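Local coordinates for protein GH26C (Muricauda sp. MAR_2010_75, PDB 6Q78) that probably hydrolyses internal beta-1,4-mannosidic linkages of mannans, as a family 26 glycoside hydrolase built on a TIM barrel, at residues Y196-K208 with F251-M265. Numbering follows the deposited sequence.
Sequences YKQKLEKIASFTK and FTVTYLKNTLSVNNM
Over one face of the Y255 ring lies K197 CG, 4.2 Å from the ring centroid in a CH-pi contact, while E201 OE2 meets the same ring at its edge, in plane. There Y255 OH donates to the anti lone pair of E201 OE2 over 2.6 Å, with carboxylate and ring planes 30° apart. F251 has Y255 CB over one face and K197 CG at its edge; it meets the Y196 ring edge against edge, CD2 to CE2. The Y196 ring carries L200 CG on one face, and Y196 OH gives a 2.7 Å bond to T252 OG1, which is also hydrogen-bonded to L248 O. Between these two outer helices of the TIM barrel, crossing at -48°, L200 enters as a knob among F251, T252, Y255 and L256: CD1 meets Y255 CD2 and F251 CE2, CD2 meets T252 CG2. Further along, the small A204 CB is pressed tightly against V262 CG2 (3.5 Å) and also meets L260 CD1. N264 ND2 makes a nearly straight bond (174°) to T207 O from above the carbonyl plane, and also binds V218 O. Phenol and amide bonds thus satisfy polar groups at the ends of an apolar interface, and the E201 carboxylate, accepting a phenol proton, probably stays ionised.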
loop_
_atom_site.group_PDB
_atom_site.type_symbol
_atom_site.label_atom_id
_atom_site.label_comp_id
_atom_site.label_asym_id
_atom_site.label_seq_id
_atom_site.Cartn_x
_atom_site.Cartn_y
_atom_site.Cartn_z
ATOM N N TYR A 196 15.999 -7.714 -13.793
ATOM C CA TYR A 196 14.859 -7.699 -12.876
ATOM C C TYR A 196 15.093 -8.628 -11.681
ATOM O O TYR A 196 14.759 -8.275 -10.538
ATOM C CB TYR A 196 13.599 -8.118 -13.636
ATOM C CG TYR A 196 12.365 -8.146 -12.781
ATOM C CD1 TYR A 196 11.985 -7.014 -12.060
ATOM C CD2 TYR A 196 11.578 -9.295 -12.674
ATOM C CE1 TYR A 196 10.845 -7.007 -11.260
ATOM C CE2 TYR A 196 10.397 -9.299 -11.870
ATOM C CZ TYR A 196 10.069 -8.144 -11.168
ATOM O OH TYR A 196 8.972 -8.079 -10.347
ATOM N N LYS A 197 15.676 -9.804 -11.909
ATOM C CA LYS A 197 16.002 -10.677 -10.784
ATOM C C LYS A 197 16.923 -9.974 -9.803
ATOM O O LYS A 197 16.751 -10.115 -8.591
ATOM C CB LYS A 197 16.592 -12.000 -11.270
ATOM C CG LYS A 197 15.542 -12.922 -11.905
ATOM C CD LYS A 197 16.085 -14.324 -12.258
ATOM C CE LYS A 197 17.149 -14.340 -13.292
ATOM N NZ LYS A 197 17.414 -15.810 -13.482
ATOM N N GLN A 198 17.895 -9.188 -10.307
ATOM C CA GLN A 198 18.788 -8.464 -9.401
ATOM C C GLN A 198 18.025 -7.441 -8.575
ATOM O O GLN A 198 18.329 -7.248 -7.391
ATOM C CB GLN A 198 19.926 -7.817 -10.200
ATOM C CG GLN A 198 21.096 -7.351 -9.332
ATOM C CD GLN A 198 20.797 -6.085 -8.550
ATOM O OE1 GLN A 198 20.219 -5.131 -9.074
ATOM N NE2 GLN A 198 21.185 -6.076 -7.272
ATOM N N LYS A 199 17.033 -6.775 -9.170
ATOM C CA LYS A 199 16.222 -5.836 -8.386
ATOM C C LYS A 199 15.445 -6.560 -7.290
ATOM O O LYS A 199 15.326 -6.060 -6.161
ATOM C CB LYS A 199 15.243 -5.084 -9.289
ATOM C CG LYS A 199 15.878 -4.228 -10.383
ATOM C CD LYS A 199 16.966 -3.289 -9.843
ATOM C CE LYS A 199 17.369 -2.303 -10.963
ATOM N NZ LYS A 199 18.437 -1.342 -10.480
ATOM N N LEU A 200 14.863 -7.729 -7.614
ATOM C CA LEU A 200 14.171 -8.500 -6.575
ATOM C C LEU A 200 15.140 -8.961 -5.493
ATOM O O LEU A 200 14.780 -9.021 -4.310
ATOM C CB LEU A 200 13.431 -9.696 -7.181
ATOM C CG LEU A 200 12.329 -9.287 -8.165
ATOM C CD1 LEU A 200 11.689 -10.605 -8.595
ATOM C CD2 LEU A 200 11.287 -8.362 -7.533
ATOM N N GLU A 201 16.369 -9.292 -5.878
ATOM C CA GLU A 201 17.365 -9.669 -4.876
ATOM C C GLU A 201 17.668 -8.503 -3.942
ATOM O O GLU A 201 17.865 -8.709 -2.734
ATOM C CB GLU A 201 18.628 -10.186 -5.572
ATOM C CG GLU A 201 18.381 -11.561 -6.230
ATOM C CD GLU A 201 19.305 -11.878 -7.408
ATOM O OE1 GLU A 201 20.372 -11.229 -7.554
ATOM O OE2 GLU A 201 18.967 -12.795 -8.201
ATOM N N LYS A 202 17.686 -7.270 -4.472
ATOM C CA LYS A 202 17.881 -6.103 -3.605
ATOM C C LYS A 202 16.676 -5.891 -2.693
ATOM O O LYS A 202 16.838 -5.631 -1.495
ATOM C CB LYS A 202 18.106 -4.844 -4.464
ATOM C CG LYS A 202 18.274 -3.549 -3.656
ATOM C CD LYS A 202 19.501 -3.651 -2.718
ATOM C CE LYS A 202 19.530 -2.492 -1.704
ATOM N NZ LYS A 202 19.686 -1.159 -2.388
ATOM N N ILE A 203 15.452 -6.028 -3.221
ATOM C CA ILE A 203 14.277 -5.961 -2.356
ATOM C C ILE A 203 14.367 -7.007 -1.249
ATOM O O ILE A 203 14.057 -6.728 -0.082
ATOM C CB ILE A 203 12.993 -6.114 -3.195
ATOM C CG1 ILE A 203 12.759 -4.810 -3.987
ATOM C CG2 ILE A 203 11.776 -6.445 -2.267
ATOM C CD1 ILE A 203 11.579 -4.889 -4.936
ATOM N N ALA A 204 14.770 -8.234 -1.597
ATOM C CA ALA A 204 14.836 -9.301 -0.599
ATOM C C ALA A 204 15.888 -9.015 0.459
ATOM O O ALA A 204 15.630 -9.219 1.657
ATOM C CB ALA A 204 15.120 -10.634 -1.287
ATOM N N SER A 205 17.086 -8.569 0.056
ATOM C CA SER A 205 18.127 -8.317 1.044
ATOM C C SER A 205 17.730 -7.158 1.951
ATOM O O SER A 205 17.941 -7.219 3.177
ATOM C CB SER A 205 19.485 -8.094 0.375
ATOM O OG SER A 205 19.497 -6.896 -0.351
ATOM N N PHE A 206 17.100 -6.119 1.392
ATOM C CA PHE A 206 16.628 -5.038 2.249
ATOM C C PHE A 206 15.572 -5.555 3.209
ATOM O O PHE A 206 15.597 -5.249 4.416
ATOM C CB PHE A 206 16.056 -3.893 1.387
ATOM C CG PHE A 206 15.493 -2.754 2.185
ATOM C CD1 PHE A 206 14.164 -2.750 2.581
ATOM C CD2 PHE A 206 16.311 -1.702 2.581
ATOM C CE1 PHE A 206 13.653 -1.679 3.307
ATOM C CE2 PHE A 206 15.807 -0.651 3.333
ATOM C CZ PHE A 206 14.495 -0.631 3.693
ATOM N N THR A 207 14.592 -6.288 2.677
ATOM C CA THR A 207 13.484 -6.739 3.522
ATOM C C THR A 207 13.965 -7.676 4.636
ATOM O O THR A 207 13.508 -7.575 5.792
ATOM C CB THR A 207 12.450 -7.419 2.629
ATOM O OG1 THR A 207 11.921 -6.465 1.694
ATOM C CG2 THR A 207 11.274 -7.971 3.454
ATOM N N LYS A 208 14.897 -8.589 4.325
ATOM C CA LYS A 208 15.392 -9.505 5.352
ATOM C C LYS A 208 16.325 -8.827 6.339
ATOM O O LYS A 208 16.680 -9.458 7.347
ATOM C CB LYS A 208 16.145 -10.639 4.705
ATOM C CG LYS A 208 15.298 -11.577 3.928
ATOM C CD LYS A 208 16.250 -12.620 3.329
ATOM C CE LYS A 208 15.551 -13.643 2.581
ATOM N NZ LYS A 208 16.611 -14.618 2.158
ATOM N N PHE A 251 5.704 -14.970 -11.209
ATOM C CA PHE A 251 7.151 -15.079 -11.136
ATOM C C PHE A 251 7.684 -14.303 -9.944
ATOM O O PHE A 251 8.550 -14.804 -9.198
ATOM C CB PHE A 251 7.825 -14.555 -12.403
ATOM C CG PHE A 251 9.294 -14.502 -12.263
ATOM C CD1 PHE A 251 10.050 -15.649 -12.466
ATOM C CD2 PHE A 251 9.920 -13.326 -11.884
ATOM C CE1 PHE A 251 11.414 -15.616 -12.273
ATOM C CE2 PHE A 251 11.283 -13.290 -11.683
ATOM C CZ PHE A 251 12.029 -14.428 -11.877
ATOM N N THR A 252 7.160 -13.096 -9.722
ATOM C CA THR A 252 7.696 -12.232 -8.673
ATOM C C THR A 252 7.437 -12.819 -7.296
ATOM O O THR A 252 8.336 -12.853 -6.440
ATOM C CB THR A 252 7.062 -10.846 -8.799
ATOM O OG1 THR A 252 7.433 -10.300 -10.069
ATOM C CG2 THR A 252 7.562 -9.912 -7.730
ATOM N N VAL A 253 6.198 -13.257 -7.049
ATOM C CA VAL A 253 5.910 -13.844 -5.736
ATOM C C VAL A 253 6.787 -15.065 -5.483
ATOM O O VAL A 253 7.370 -15.227 -4.398
ATOM C CB VAL A 253 4.417 -14.183 -5.640
ATOM C CG1 VAL A 253 4.131 -15.010 -4.383
ATOM C CG2 VAL A 253 3.627 -12.883 -5.620
ATOM N N THR A 254 6.867 -15.970 -6.470
ATOM C CA THR A 254 7.618 -17.197 -6.266
ATOM C C THR A 254 9.102 -16.922 -6.095
ATOM O O THR A 254 9.769 -17.573 -5.279
ATOM C CB THR A 254 7.329 -18.129 -7.440
ATOM O OG1 THR A 254 5.927 -18.465 -7.427
ATOM C CG2 THR A 254 8.158 -19.409 -7.378
ATOM N N TYR A 255 9.648 -15.961 -6.847
ATOM C CA TYR A 255 11.072 -15.689 -6.717
ATOM C C TYR A 255 11.395 -15.124 -5.337
ATOM O O TYR A 255 12.389 -15.528 -4.712
ATOM C CB TYR A 255 11.515 -14.727 -7.818
ATOM C CG TYR A 255 13.021 -14.694 -8.037
ATOM C CD1 TYR A 255 13.664 -15.740 -8.667
ATOM C CD2 TYR A 255 13.788 -13.609 -7.642
ATOM C CE1 TYR A 255 15.029 -15.719 -8.877
ATOM C CE2 TYR A 255 15.165 -13.572 -7.869
ATOM C CZ TYR A 255 15.773 -14.638 -8.469
ATOM O OH TYR A 255 17.147 -14.630 -8.690
ATOM N N LEU A 256 10.558 -14.207 -4.841
ATOM C CA LEU A 256 10.786 -13.648 -3.508
ATOM C C LEU A 256 10.569 -14.680 -2.404
ATOM O O LEU A 256 11.421 -14.845 -1.518
ATOM C CB LEU A 256 9.853 -12.474 -3.271
ATOM C CG LEU A 256 10.285 -11.218 -4.050
ATOM C CD1 LEU A 256 9.160 -10.217 -4.055
ATOM C CD2 LEU A 256 11.503 -10.616 -3.373
ATOM N N LYS A 257 9.449 -15.406 -2.462
ATOM C CA LYS A 257 9.095 -16.332 -1.381
ATOM C C LYS A 257 9.953 -17.589 -1.399
ATOM O O LYS A 257 10.437 -18.041 -0.352
ATOM C CB LYS A 257 7.612 -16.677 -1.496
ATOM C CG LYS A 257 7.164 -17.859 -0.647
ATOM C CD LYS A 257 5.630 -17.973 -0.699
ATOM C CE LYS A 257 5.116 -18.313 -2.064
ATOM N NZ LYS A 257 5.400 -19.746 -2.309
ATOM N N ASN A 258 10.164 -18.175 -2.572
ATOM C CA ASN A 258 10.825 -19.464 -2.671
ATOM C C ASN A 258 12.319 -19.324 -2.956
ATOM O O ASN A 258 13.141 -19.742 -2.140
ATOM C CB ASN A 258 10.087 -20.331 -3.703
ATOM C CG ASN A 258 8.645 -20.590 -3.289
ATOM O OD1 ASN A 258 7.709 -20.339 -4.042
ATOM N ND2 ASN A 258 8.465 -21.073 -2.076
ATOM N N THR A 259 12.698 -18.721 -4.084
ATOM C CA THR A 259 14.119 -18.625 -4.415
ATOM C C THR A 259 14.897 -17.820 -3.381
ATOM O O THR A 259 16.003 -18.217 -2.982
ATOM C CB THR A 259 14.280 -18.043 -5.817
ATOM O OG1 THR A 259 13.579 -18.887 -6.729
ATOM C CG2 THR A 259 15.740 -18.003 -6.225
ATOM N N LEU A 260 14.342 -16.691 -2.930
ATOM C CA LEU A 260 15.060 -15.781 -2.038
ATOM C C LEU A 260 14.626 -15.924 -0.578
ATOM O O LEU A 260 15.096 -15.163 0.277
ATOM C CB LEU A 260 14.899 -14.324 -2.506
ATOM C CG LEU A 260 15.346 -14.101 -3.945
ATOM C CD1 LEU A 260 15.126 -12.670 -4.303
ATOM C CD2 LEU A 260 16.816 -14.504 -4.141
ATOM N N SER A 261 13.738 -16.872 -0.286
ATOM C CA SER A 261 13.294 -17.187 1.084
ATOM C C SER A 261 12.889 -15.965 1.899
ATOM O O SER A 261 13.218 -15.857 3.091
ATOM C CB SER A 261 14.338 -18.006 1.840
ATOM O OG SER A 261 14.660 -19.192 1.125
ATOM N N VAL A 262 12.119 -15.066 1.285
ATOM C CA VAL A 262 11.613 -13.905 2.016
ATOM C C VAL A 262 10.378 -14.352 2.781
ATOM O O VAL A 262 9.340 -14.656 2.186
ATOM C CB VAL A 262 11.273 -12.732 1.098
ATOM C CG1 VAL A 262 10.681 -11.576 1.937
ATOM C CG2 VAL A 262 12.548 -12.245 0.380
ATOM N N ASN A 263 10.483 -14.385 4.104
ATOM C CA ASN A 263 9.409 -14.901 4.932
ATOM C C ASN A 263 8.678 -13.830 5.717
ATOM O O ASN A 263 7.784 -14.166 6.507
ATOM C CB ASN A 263 9.978 -15.964 5.884
ATOM C CG ASN A 263 10.323 -17.229 5.164
ATOM O OD1 ASN A 263 9.638 -17.589 4.210
ATOM N ND2 ASN A 263 11.371 -17.930 5.612
ATOM N N ASN A 264 9.023 -12.551 5.532
ATOM C CA ASN A 264 8.367 -11.476 6.271
ATOM C C ASN A 264 7.606 -10.536 5.332
ATOM O O ASN A 264 7.664 -9.314 5.454
ATOM C CB ASN A 264 9.359 -10.722 7.177
ATOM C CG ASN A 264 10.575 -10.136 6.437
ATOM O OD1 ASN A 264 11.197 -10.778 5.593
ATOM N ND2 ASN A 264 10.950 -8.926 6.818
ATOM N N MET A 265 6.873 -11.108 4.378
ATOM C CA MET A 265 6.144 -10.345 3.362
ATOM C C MET A 265 4.735 -10.899 3.189
ATOM O O MET A 265 4.540 -12.116 3.052
ATOM C CB MET A 265 6.881 -10.456 2.018
ATOM C CG MET A 265 6.575 -9.392 1.008
ATOM S SD MET A 265 7.822 -9.513 -0.322
ATOM C CE MET A 265 8.912 -8.142 0.013
#